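Local coordinates for 3-deoxy-manno-octulosonate cytidylyltransferase (Escherichia coli, PDB 1H7H), which transfers CMP from CTP to the eight-carbon sugar KDO, releasing diphosphate, and so probably activates KDO for lipopolysaccharide synthesis, at residues Ile5-Arg10 / Ile93-Asp98; Asp78-Val83 / Asp181-Tyr186. All coordinates share one frame; numbering follows the deposited sequence.

Overall arrangement
Contact 1 lies in the core of the chain and contact 2 nearer its periphery, though its touching residues are still buried or partly so. Their centres are about 14 Å apart. Contact 1 joins the neighbouring parallel strands 3-8 and 91-94 of the mixed central sheet. Contact 2 sets helix 76-86, which precedes strand 91-94, against helix 180-185. Leu80 is shared ground: it packs on Val6 and Asn94 of contact 1 and on Leu183 of contact 2. The chemistry differs with place. Contact 1 combines backbone hydrogen bonds with apolar packing, while contact 2 has packing and no hydrogen bond across it. Both border CDP: contact 1 takes the ribose, and Arg79 of segment 78-83 reaches the cytosine.

Contact 1: Ile5-Arg10 / Ile93-Asp98; sequences IVIPAR and INLQGD. With CDP (cytidine-5'-diphosphate), chain C.
Val6 is paired through both its backbone polar atoms with 93-98. Its N donates to Ile93 O (2.9 Å, 179°), and its O accepts from Leu95 N (3.1 Å). This is parallel pairing in the central sheet of the GT-A-type nucleotidyltransferase fold. Ile5 and Ile7 instead make their backbone bonds with strand 45-50 on the other flank. Ile5 CG2 packs on Leu95 CD1 at 3.7 Å.

The bonding does not continue at Pro8, which has no N-H to give to Leu95 O. Leu95 O faces Pro8 CD at 3.0 Å and also receives a CA-H contact from Ile7. With CG anti to the backbone N (chi1 -156°), Asn94 brings its amide to the proline ring. Its OD1 is buried there without a polar partner in the model.

Further along, both segments bind the ribose of CDP through their backbones. Arg10 N donates to O2' at 3.2 Å. Asp98, beside the alpha phosphate, has its OD2 in a salt bridge with Lys19. The ribose hydroxyl O3' is held twice: it donates to Pro8 O at 2.7 Å and accepts from Gly97 N at 3.0 Å.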
ATOM      1  N   ILE A   5       3.731 -25.936 -12.577  1.00 14.16           N
ATOM      2  CA  ILE A   5       2.698 -25.638 -11.598  1.00 13.93           C
ATOM      3  C   ILE A   5       2.876 -26.565 -10.407  1.00 15.20           C
ATOM      4  O   ILE A   5       3.082 -27.767 -10.574  1.00 15.77           O
ATOM      5  CB  ILE A   5       1.274 -25.816 -12.179  1.00 12.56           C
ATOM      6  CG1 ILE A   5       0.980 -24.722 -13.201  1.00 10.99           C
ATOM      7  CG2 ILE A   5       0.232 -25.793 -11.068  1.00 11.48           C
ATOM      8  CD1 ILE A   5      -0.355 -24.870 -13.881  1.00  9.38           C
ATOM      9  N   VAL A   6       2.870 -25.978  -9.212  1.00 14.23           N
ATOM     10  CA  VAL A   6       3.008 -26.721  -7.966  1.00 13.33           C
ATOM     11  C   VAL A   6       1.724 -26.489  -7.171  1.00 15.64           C
ATOM     12  O   VAL A   6       1.286 -25.349  -7.001  1.00 18.38           O
ATOM     13  CB  VAL A   6       4.226 -26.239  -7.136  1.00 12.29           C
ATOM     14  CG1 VAL A   6       4.339 -27.029  -5.851  1.00 13.82           C
ATOM     15  CG2 VAL A   6       5.508 -26.373  -7.944  1.00 13.74           C
ATOM     16  N   ILE A   7       1.113 -27.577  -6.721  1.00 14.92           N
ATOM     17  CA  ILE A   7      -0.125 -27.523  -5.956  1.00 14.33           C
ATOM     18  C   ILE A   7       0.118 -28.041  -4.548  1.00 19.12           C
ATOM     19  O   ILE A   7       0.203 -29.251  -4.339  1.00 20.59           O
ATOM     20  CB  ILE A   7      -1.215 -28.407  -6.602  1.00 16.08           C
ATOM     21  CG1 ILE A   7      -1.492 -27.943  -8.031  1.00 13.41           C
ATOM     22  CG2 ILE A   7      -2.497 -28.391  -5.763  1.00 14.94           C
ATOM     23  CD1 ILE A   7      -2.201 -28.966  -8.858  1.00 10.17           C
ATOM     24  N   PRO A   8       0.309 -27.135  -3.574  1.00 23.34           N
ATOM     25  CA  PRO A   8       0.543 -27.547  -2.184  1.00 26.05           C
ATOM     26  C   PRO A   8      -0.752 -28.162  -1.647  1.00 30.24           C
ATOM     27  O   PRO A   8      -1.818 -27.546  -1.741  1.00 33.58           O
ATOM     28  CB  PRO A   8       0.856 -26.227  -1.468  1.00 23.89           C
ATOM     29  CG  PRO A   8       1.345 -25.321  -2.558  1.00 25.08           C
ATOM     30  CD  PRO A   8       0.460 -25.673  -3.725  1.00 21.85           C
ATOM     31  N   ALA A   9      -0.667 -29.379  -1.124  1.00 34.39           N
ATOM     32  CA  ALA A   9      -1.852 -30.053  -0.611  1.00 37.51           C
ATOM     33  C   ALA A   9      -1.615 -30.748   0.718  1.00 42.86           C
ATOM     34  O   ALA A   9      -1.265 -31.932   0.777  1.00 43.92           O
ATOM     35  CB  ALA A   9      -2.396 -31.034  -1.647  1.00 35.36           C
ATOM     36  N   ARG A  10      -1.838 -29.983   1.779  1.00 51.77           N
ATOM     37  CA  ARG A  10      -1.686 -30.438   3.147  1.00 60.41           C
ATOM     38  C   ARG A  10      -2.984 -31.150   3.539  1.00 64.50           C
ATOM     39  O   ARG A  10      -4.084 -30.665   3.243  1.00 64.11           O
ATOM     40  CB  ARG A  10      -1.469 -29.219   4.040  1.00 64.32           C
ATOM     41  CG  ARG A  10      -0.788 -29.493   5.360  1.00 72.84           C
ATOM     42  CD  ARG A  10      -0.753 -28.241   6.211  1.00 79.46           C
ATOM     43  NE  ARG A  10       0.148 -28.372   7.355  1.00 85.96           N
ATOM     44  CZ  ARG A  10       0.136 -27.574   8.416  1.00 88.76           C
ATOM     45  NH1 ARG A  10      -0.736 -26.580   8.492  1.00 90.27           N
ATOM     46  NH2 ARG A  10       1.018 -27.754   9.390  1.00 90.67           N
ATOM     47  N   ILE A  93       4.413 -21.601 -10.523  1.00 15.77           N
ATOM     48  CA  ILE A  93       3.068 -21.118 -10.256  1.00 14.44           C
ATOM     49  C   ILE A  93       2.515 -21.893  -9.070  1.00 16.52           C
ATOM     50  O   ILE A  93       2.564 -23.128  -9.040  1.00 18.10           O
ATOM     51  CB  ILE A  93       2.146 -21.269 -11.488  1.00 14.42           C
ATOM     52  CG1 ILE A  93       2.659 -20.384 -12.621  1.00 12.04           C
ATOM     53  CG2 ILE A  93       0.715 -20.871 -11.136  1.00  9.41           C
ATOM     54  CD1 ILE A  93       1.912 -20.555 -13.914  1.00 16.88           C
ATOM     55  N   ASN A  94       2.043 -21.158  -8.071  1.00 15.43           N
ATOM     56  CA  ASN A  94       1.488 -21.760  -6.871  1.00 18.20           C
ATOM     57  C   ASN A  94      -0.034 -21.758  -6.926  1.00 17.40           C
ATOM     58  O   ASN A  94      -0.658 -20.699  -6.925  1.00 18.10           O
ATOM     59  CB  ASN A  94       1.959 -20.990  -5.642  1.00 23.26           C
ATOM     60  CG  ASN A  94       1.937 -21.831  -4.392  1.00 32.99           C
ATOM     61  OD1 ASN A  94       2.378 -22.980  -4.399  1.00 43.34           O
ATOM     62  ND2 ASN A  94       1.432 -21.268  -3.305  1.00 35.44           N
ATOM     63  N   LEU A  95      -0.624 -22.943  -7.012  1.00 19.34           N
ATOM     64  CA  LEU A  95      -2.073 -23.091  -7.054  1.00 21.17           C
ATOM     65  C   LEU A  95      -2.568 -23.685  -5.750  1.00 24.49           C
ATOM     66  O   LEU A  95      -1.932 -24.572  -5.187  1.00 30.23           O
ATOM     67  CB  LEU A  95      -2.494 -24.033  -8.175  1.00 23.57           C
ATOM     68  CG  LEU A  95      -2.569 -23.526  -9.603  1.00 26.76           C
ATOM     69  CD1 LEU A  95      -3.250 -24.607 -10.441  1.00 30.00           C
ATOM     70  CD2 LEU A  95      -3.383 -22.247  -9.640  1.00 31.42           C
ATOM     71  N   GLN A  96      -3.726 -23.223  -5.299  1.00 26.76           N
ATOM     72  CA  GLN A  96      -4.323 -23.716  -4.066  1.00 30.04           C
ATOM     73  C   GLN A  96      -4.942 -25.089  -4.278  1.00 30.52           C
ATOM     74  O   GLN A  96      -5.661 -25.311  -5.254  1.00 31.18           O
ATOM     75  CB  GLN A  96      -5.387 -22.734  -3.582  1.00 37.33           C
ATOM     76  CG  GLN A  96      -4.864 -21.319  -3.396  1.00 44.50           C
ATOM     77  CD  GLN A  96      -3.828 -21.230  -2.291  1.00 51.56           C
ATOM     78  OE1 GLN A  96      -4.161 -20.898  -1.156  1.00 55.55           O
ATOM     79  NE2 GLN A  96      -2.570 -21.545  -2.611  1.00 51.63           N
ATOM     80  N   GLY A  97      -4.667 -26.006  -3.362  1.00 28.72           N
ATOM     81  CA  GLY A  97      -5.211 -27.342  -3.487  1.00 31.21           C
ATOM     82  C   GLY A  97      -6.688 -27.444  -3.156  1.00 36.38           C
ATOM     83  O   GLY A  97      -7.324 -28.467  -3.438  1.00 38.37           O
ATOM     84  N   ASP A  98      -7.239 -26.386  -2.564  1.00 37.39           N
ATOM     85  CA  ASP A  98      -8.649 -26.363  -2.165  1.00 37.38           C
ATOM     86  C   ASP A  98      -9.591 -25.503  -3.014  1.00 36.43           C
ATOM     87  O   ASP A  98     -10.719 -25.217  -2.603  1.00 37.36           O
ATOM     88  CB  ASP A  98      -8.783 -25.985  -0.682  1.00 37.93           C
ATOM     89  CG  ASP A  98      -8.254 -24.577  -0.370  1.00 39.94           C
ATOM     90  OD1 ASP A  98      -7.798 -23.855  -1.291  1.00 38.14           O
ATOM     91  OD2 ASP A  98      -8.312 -24.194   0.821  1.00 44.54           O
TER
HETATM   92  O3B CDP C1246      -3.815 -24.742   5.836  1.00 92.41           O
HETATM   93  PB  CDP C1246      -5.139 -24.324   5.024  1.00 92.48           P
HETATM   94  O1B CDP C1246      -5.186 -25.069   3.722  1.00 92.74           O
HETATM   95  O2B CDP C1246      -6.340 -24.698   5.837  1.00 92.36           O
HETATM   96  O3A CDP C1246      -5.140 -22.721   4.792  1.00 87.43           O
HETATM   97  PA  CDP C1246      -5.140 -22.227   3.253  1.00 82.51           P
HETATM   98  O1A CDP C1246      -5.159 -20.732   3.197  1.00 82.81           O
HETATM   99  O2A CDP C1246      -6.335 -22.755   2.514  1.00 82.47           O
HETATM  100  O5' CDP C1246      -3.822 -22.789   2.520  1.00 77.45           O
HETATM  101  C5' CDP C1246      -3.453 -22.387   1.192  1.00 69.58           C
HETATM  102  C4' CDP C1246      -2.794 -23.564   0.387  1.00 64.66           C
HETATM  103  O4' CDP C1246      -1.430 -23.820   0.821  1.00 62.49           O
HETATM  104  C3' CDP C1246      -3.533 -24.914   0.544  1.00 62.31           C
HETATM  105  O3' CDP C1246      -3.386 -25.672  -0.678  1.00 60.77           O
HETATM  106  C2' CDP C1246      -2.784 -25.553   1.723  1.00 59.80           C
HETATM  107  O2' CDP C1246      -2.924 -26.983   1.826  1.00 52.63           O
HETATM  108  C1' CDP C1246      -1.308 -25.118   1.506  1.00 60.63           C
HETATM  109  N1  CDP C1246      -0.541 -25.098   2.775  1.00 60.58           N
HETATM  110  C2  CDP C1246       0.589 -25.862   2.907  1.00 59.41           C
HETATM  111  O2  CDP C1246       1.024 -26.583   2.014  1.00 59.17           O
HETATM  112  N3  CDP C1246       1.343 -25.852   4.147  1.00 59.23           N
HETATM  113  C4  CDP C1246       0.992 -25.140   5.156  1.00 59.02           C
HETATM  114  N4  CDP C1246       1.678 -25.135   6.278  1.00 57.07           N
HETATM  115  C5  CDP C1246      -0.240 -24.311   4.994  1.00 59.07           C
HETATM  116  C6  CDP C1246      -0.942 -24.324   3.836  1.00 59.99           C

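Contact 2: Asp78-Val83 / Asp181-Tyr186. With CDP (cytidine-5'-diphosphate), chain C.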
ATOM      1  N   ASP A  78       6.842 -21.678   1.828  1.00 29.71           N
ATOM      2  CA  ASP A  78       8.047 -22.341   2.311  1.00 31.64           C
ATOM      3  C   ASP A  78       8.133 -23.717   1.654  1.00 32.68           C
ATOM      4  O   ASP A  78       9.216 -24.167   1.277  1.00 33.68           O
ATOM      5  CB  ASP A  78       8.018 -22.498   3.832  1.00 36.75           C
ATOM      6  CG  ASP A  78       8.157 -21.176   4.561  1.00 40.05           C
ATOM      7  OD1 ASP A  78       9.172 -20.474   4.351  1.00 42.10           O
ATOM      8  OD2 ASP A  78       7.250 -20.844   5.350  1.00 43.02           O
ATOM      9  N   ARG A  79       6.974 -24.357   1.494  1.00 28.92           N
ATOM     10  CA  ARG A  79       6.870 -25.673   0.877  1.00 27.49           C
ATOM     11  C   ARG A  79       7.293 -25.617  -0.588  1.00 24.53           C
ATOM     12  O   ARG A  79       7.920 -26.541  -1.092  1.00 26.88           O
ATOM     13  CB  ARG A  79       5.437 -26.202   1.023  1.00 31.64           C
ATOM     14  CG  ARG A  79       5.125 -27.489   0.276  1.00 35.96           C
ATOM     15  CD  ARG A  79       3.792 -28.101   0.730  1.00 37.77           C
ATOM     16  NE  ARG A  79       3.952 -28.961   1.904  1.00 44.10           N
ATOM     17  CZ  ARG A  79       3.792 -28.568   3.165  1.00 43.65           C
ATOM     18  NH1 ARG A  79       3.455 -27.317   3.440  1.00 47.12           N
ATOM     19  NH2 ARG A  79       4.020 -29.414   4.159  1.00 43.70           N
ATOM     20  N   LEU A  80       6.982 -24.508  -1.249  1.00 22.35           N
ATOM     21  CA  LEU A  80       7.338 -24.307  -2.654  1.00 22.37           C
ATOM     22  C   LEU A  80       8.860 -24.125  -2.824  1.00 22.76           C
ATOM     23  O   LEU A  80       9.430 -24.548  -3.833  1.00 21.62           O
ATOM     24  CB  LEU A  80       6.587 -23.092  -3.221  1.00 20.04           C
ATOM     25  CG  LEU A  80       6.750 -22.737  -4.700  1.00 21.36           C
ATOM     26  CD1 LEU A  80       6.065 -23.771  -5.546  1.00 20.49           C
ATOM     27  CD2 LEU A  80       6.151 -21.375  -4.985  1.00 24.51           C
ATOM     28  N   VAL A  81       9.505 -23.479  -1.849  1.00 20.52           N
ATOM     29  CA  VAL A  81      10.954 -23.256  -1.879  1.00 21.84           C
ATOM     30  C   VAL A  81      11.705 -24.602  -1.872  1.00 23.51           C
ATOM     31  O   VAL A  81      12.717 -24.766  -2.564  1.00 21.83           O
ATOM     32  CB  VAL A  81      11.412 -22.366  -0.677  1.00 21.66           C
ATOM     33  CG1 VAL A  81      12.933 -22.327  -0.566  1.00 16.79           C
ATOM     34  CG2 VAL A  81      10.887 -20.955  -0.849  1.00 21.34           C
ATOM     35  N   GLU A  82      11.189 -25.562  -1.106  1.00 21.22           N
ATOM     36  CA  GLU A  82      11.794 -26.887  -1.023  1.00 23.50           C
ATOM     37  C   GLU A  82      11.630 -27.640  -2.350  1.00 21.87           C
ATOM     38  O   GLU A  82      12.532 -28.355  -2.775  1.00 25.05           O
ATOM     39  CB  GLU A  82      11.168 -27.699   0.110  1.00 20.23           C
ATOM     40  CG  GLU A  82      11.852 -29.037   0.322  1.00 25.16           C
ATOM     41  CD  GLU A  82      11.079 -29.987   1.214  1.00 26.13           C
ATOM     42  OE1 GLU A  82      10.181 -29.543   1.956  1.00 30.86           O
ATOM     43  OE2 GLU A  82      11.379 -31.197   1.170  1.00 30.59           O
ATOM     44  N   VAL A  83      10.468 -27.494  -2.982  1.00 17.76           N
ATOM     45  CA  VAL A  83      10.195 -28.143  -4.259  1.00 18.24           C
ATOM     46  C   VAL A  83      11.093 -27.547  -5.344  1.00 19.63           C
ATOM     47  O   VAL A  83      11.564 -28.253  -6.235  1.00 19.92           O
ATOM     48  CB  VAL A  83       8.708 -27.967  -4.664  1.00 14.80           C
ATOM     49  CG1 VAL A  83       8.464 -28.496  -6.076  1.00 10.20           C
ATOM     50  CG2 VAL A  83       7.815 -28.676  -3.660  1.00 14.97           C
ATOM     51  N   ASP A 181      14.647 -16.899  -9.080  1.00 15.41           N
ATOM     52  CA  ASP A 181      15.492 -16.159  -8.139  1.00 21.07           C
ATOM     53  C   ASP A 181      14.785 -15.648  -6.880  1.00 20.81           C
ATOM     54  O   ASP A 181      15.402 -15.547  -5.820  1.00 21.48           O
ATOM     55  CB  ASP A 181      16.246 -15.022  -8.843  1.00 27.32           C
ATOM     56  CG  ASP A 181      15.323 -14.045  -9.541  1.00 36.31           C
ATOM     57  OD1 ASP A 181      15.342 -14.002 -10.785  1.00 43.30           O
ATOM     58  OD2 ASP A 181      14.591 -13.307  -8.851  1.00 45.78           O
ATOM     59  N   VAL A 182      13.495 -15.335  -6.983  1.00 18.89           N
ATOM     60  CA  VAL A 182      12.748 -14.871  -5.816  1.00 16.48           C
ATOM     61  C   VAL A 182      12.675 -15.985  -4.769  1.00 16.79           C
ATOM     62  O   VAL A 182      12.887 -15.746  -3.580  1.00 18.98           O
ATOM     63  CB  VAL A 182      11.318 -14.417  -6.193  1.00 18.07           C
ATOM     64  CG1 VAL A 182      10.555 -13.985  -4.949  1.00 17.29           C
ATOM     65  CG2 VAL A 182      11.380 -13.267  -7.190  1.00 16.50           C
ATOM     66  N   LEU A 183      12.406 -17.207  -5.222  1.00 16.65           N
ATOM     67  CA  LEU A 183      12.321 -18.361  -4.336  1.00 15.00           C
ATOM     68  C   LEU A 183      13.675 -18.747  -3.733  1.00 15.21           C
ATOM     69  O   LEU A 183      13.735 -19.247  -2.611  1.00 15.09           O
ATOM     70  CB  LEU A 183      11.706 -19.550  -5.080  1.00 17.21           C
ATOM     71  CG  LEU A 183      10.232 -19.370  -5.464  1.00 17.38           C
ATOM     72  CD1 LEU A 183       9.767 -20.532  -6.302  1.00 18.05           C
ATOM     73  CD2 LEU A 183       9.378 -19.246  -4.208  1.00 16.85           C
ATOM     74  N   GLN A 184      14.755 -18.515  -4.476  1.00 16.52           N
ATOM     75  CA  GLN A 184      16.100 -18.839  -3.997  1.00 21.95           C
ATOM     76  C   GLN A 184      16.519 -17.929  -2.853  1.00 25.78           C
ATOM     77  O   GLN A 184      17.218 -18.356  -1.936  1.00 26.65           O
ATOM     78  CB  GLN A 184      17.128 -18.739  -5.126  1.00 19.63           C
ATOM     79  CG  GLN A 184      16.976 -19.801  -6.194  1.00 25.58           C
ATOM     80  CD  GLN A 184      18.013 -19.689  -7.293  1.00 27.46           C
ATOM     81  OE1 GLN A 184      18.023 -18.732  -8.065  1.00 29.09           O
ATOM     82  NE2 GLN A 184      18.882 -20.686  -7.381  1.00 32.51           N
ATOM     83  N   ASN A 185      16.080 -16.677  -2.907  1.00 27.39           N
ATOM     84  CA  ASN A 185      16.419 -15.706  -1.874  1.00 30.71           C
ATOM     85  C   ASN A 185      15.351 -15.564  -0.795  1.00 29.40           C
ATOM     86  O   ASN A 185      15.555 -14.850   0.183  1.00 34.34           O
ATOM     87  CB  ASN A 185      16.665 -14.333  -2.508  1.00 33.64           C
ATOM     88  CG  ASN A 185      17.838 -14.333  -3.458  1.00 36.93           C
ATOM     89  OD1 ASN A 185      18.918 -14.819  -3.123  1.00 41.10           O
ATOM     90  ND2 ASN A 185      17.633 -13.793  -4.653  1.00 38.82           N
ATOM     91  N   TYR A 186      14.246 -16.286  -0.941  1.00 26.24           N
ATOM     92  CA  TYR A 186      13.134 -16.180  -0.007  1.00 22.88           C
ATOM     93  C   TYR A 186      13.378 -16.469   1.466  1.00 22.82           C
ATOM     94  O   TYR A 186      12.954 -15.694   2.318  1.00 21.21           O
ATOM     95  CB  TYR A 186      11.942 -17.000  -0.498  1.00 22.67           C
ATOM     96  CG  TYR A 186      10.670 -16.743   0.279  1.00 22.12           C
ATOM     97  CD1 TYR A 186       9.822 -15.680  -0.057  1.00 24.47           C
ATOM     98  CD2 TYR A 186      10.323 -17.546   1.362  1.00 22.97           C
ATOM     99  CE1 TYR A 186       8.661 -15.430   0.673  1.00 21.65           C
ATOM    100  CE2 TYR A 186       9.168 -17.303   2.097  1.00 24.27           C
ATOM    101  CZ  TYR A 186       8.345 -16.247   1.748  1.00 23.46           C
ATOM    102  OH  TYR A 186       7.211 -16.017   2.489  1.00 26.74           O
TER
HETATM  103  O3B CDP C1246      -3.815 -24.742   5.836  1.00 92.41           O
HETATM  104  PB  CDP C1246      -5.139 -24.324   5.024  1.00 92.48           P
HETATM  105  O1B CDP C1246      -5.186 -25.069   3.722  1.00 92.74           O
HETATM  106  O2B CDP C1246      -6.340 -24.698   5.837  1.00 92.36           O
HETATM  107  O3A CDP C1246      -5.140 -22.721   4.792  1.00 87.43           O
HETATM  108  PA  CDP C1246      -5.140 -22.227   3.253  1.00 82.51           P
HETATM  109  O1A CDP C1246      -5.159 -20.732   3.197  1.00 82.81           O
HETATM  110  O2A CDP C1246      -6.335 -22.755   2.514  1.00 82.47           O
HETATM  111  O5' CDP C1246      -3.822 -22.789   2.520  1.00 77.45           O
HETATM  112  C5' CDP C1246      -3.453 -22.387   1.192  1.00 69.58           C
HETATM  113  C4' CDP C1246      -2.794 -23.564   0.387  1.00 64.66           C
HETATM  114  O4' CDP C1246      -1.430 -23.820   0.821  1.00 62.49           O
HETATM  115  C3' CDP C1246      -3.533 -24.914   0.544  1.00 62.31           C
HETATM  116  O3' CDP C1246      -3.386 -25.672  -0.678  1.00 60.77           O
HETATM  117  C2' CDP C1246      -2.784 -25.553   1.723  1.00 59.80           C
HETATM  118  O2' CDP C1246      -2.924 -26.983   1.826  1.00 52.63           O
HETATM  119  C1' CDP C1246      -1.308 -25.118   1.506  1.00 60.63           C
HETATM  120  N1  CDP C1246      -0.541 -25.098   2.775  1.00 60.58           N
HETATM  121  C2  CDP C1246       0.589 -25.862   2.907  1.00 59.41           C
HETATM  122  O2  CDP C1246       1.024 -26.583   2.014  1.00 59.17           O
HETATM  123  N3  CDP C1246       1.343 -25.852   4.147  1.00 59.23           N
HETATM  124  C4  CDP C1246       0.992 -25.140   5.156  1.00 59.02           C
HETATM  125  N4  CDP C1246       1.678 -25.135   6.278  1.00 57.07           N
HETATM  126  C5  CDP C1246      -0.240 -24.311   4.994  1.00 59.07           C
HETATM  127  C6  CDP C1246      -0.942 -24.324   3.836  1.00 59.99           C
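Leu183 reaches from helix 180-185 to Leu80 and Val81 of helix 76-86, and apolar packing makes up most of this helix-helix contact. Helix 180-185 follows strand 169-179, while Leu80 and Val83 of helix 76-86 also pack on Val6 of strand 3-8. Leu80 and Leu183 meet at about a right angle. CD2 of Leu80 sits 3.9 Å from both CD1 and CD2 of Leu183. Val81 and Leu183 run past each other in opposite directions. The Val81 methyl CG2 lies 3.8 Å from Leu183 O and also touches CB and CD2 of Tyr186.

One polar group joins the contact without a hydrogen bond across it. Asp78 OD1 comes to the edge of the Tyr186 ring, in its plane, 3.9 Å from CE2. The carboxylate is turned 65° from the ring. Both residues are bound elsewhere: Asp78 OD2 to Ser75, and the Tyr186 hydroxyl to Glu201.

Arg79 does not meet 181-186 but reaches the nucleotide. Its chain bends at chi3 (-86°), which carries the guanidinium to the cytosine. NH1 lies 2.7 Å from N3 of CDP and 2.9 Å from its O2. NE is hydrogen-bonded to Thr69 OG1, which helps fix the turn of the group. A leucine in place of Arg79 would probably leave N3 and O2 of the base without their charged neighbour and the Thr69 hydroxyl without this partner.

Segment 78-83 thus rests on 181-186 mainly by apolar packing. The same helix turn presents a positive group to two acceptor atoms of the base, consistent with a part in cytosine recognition.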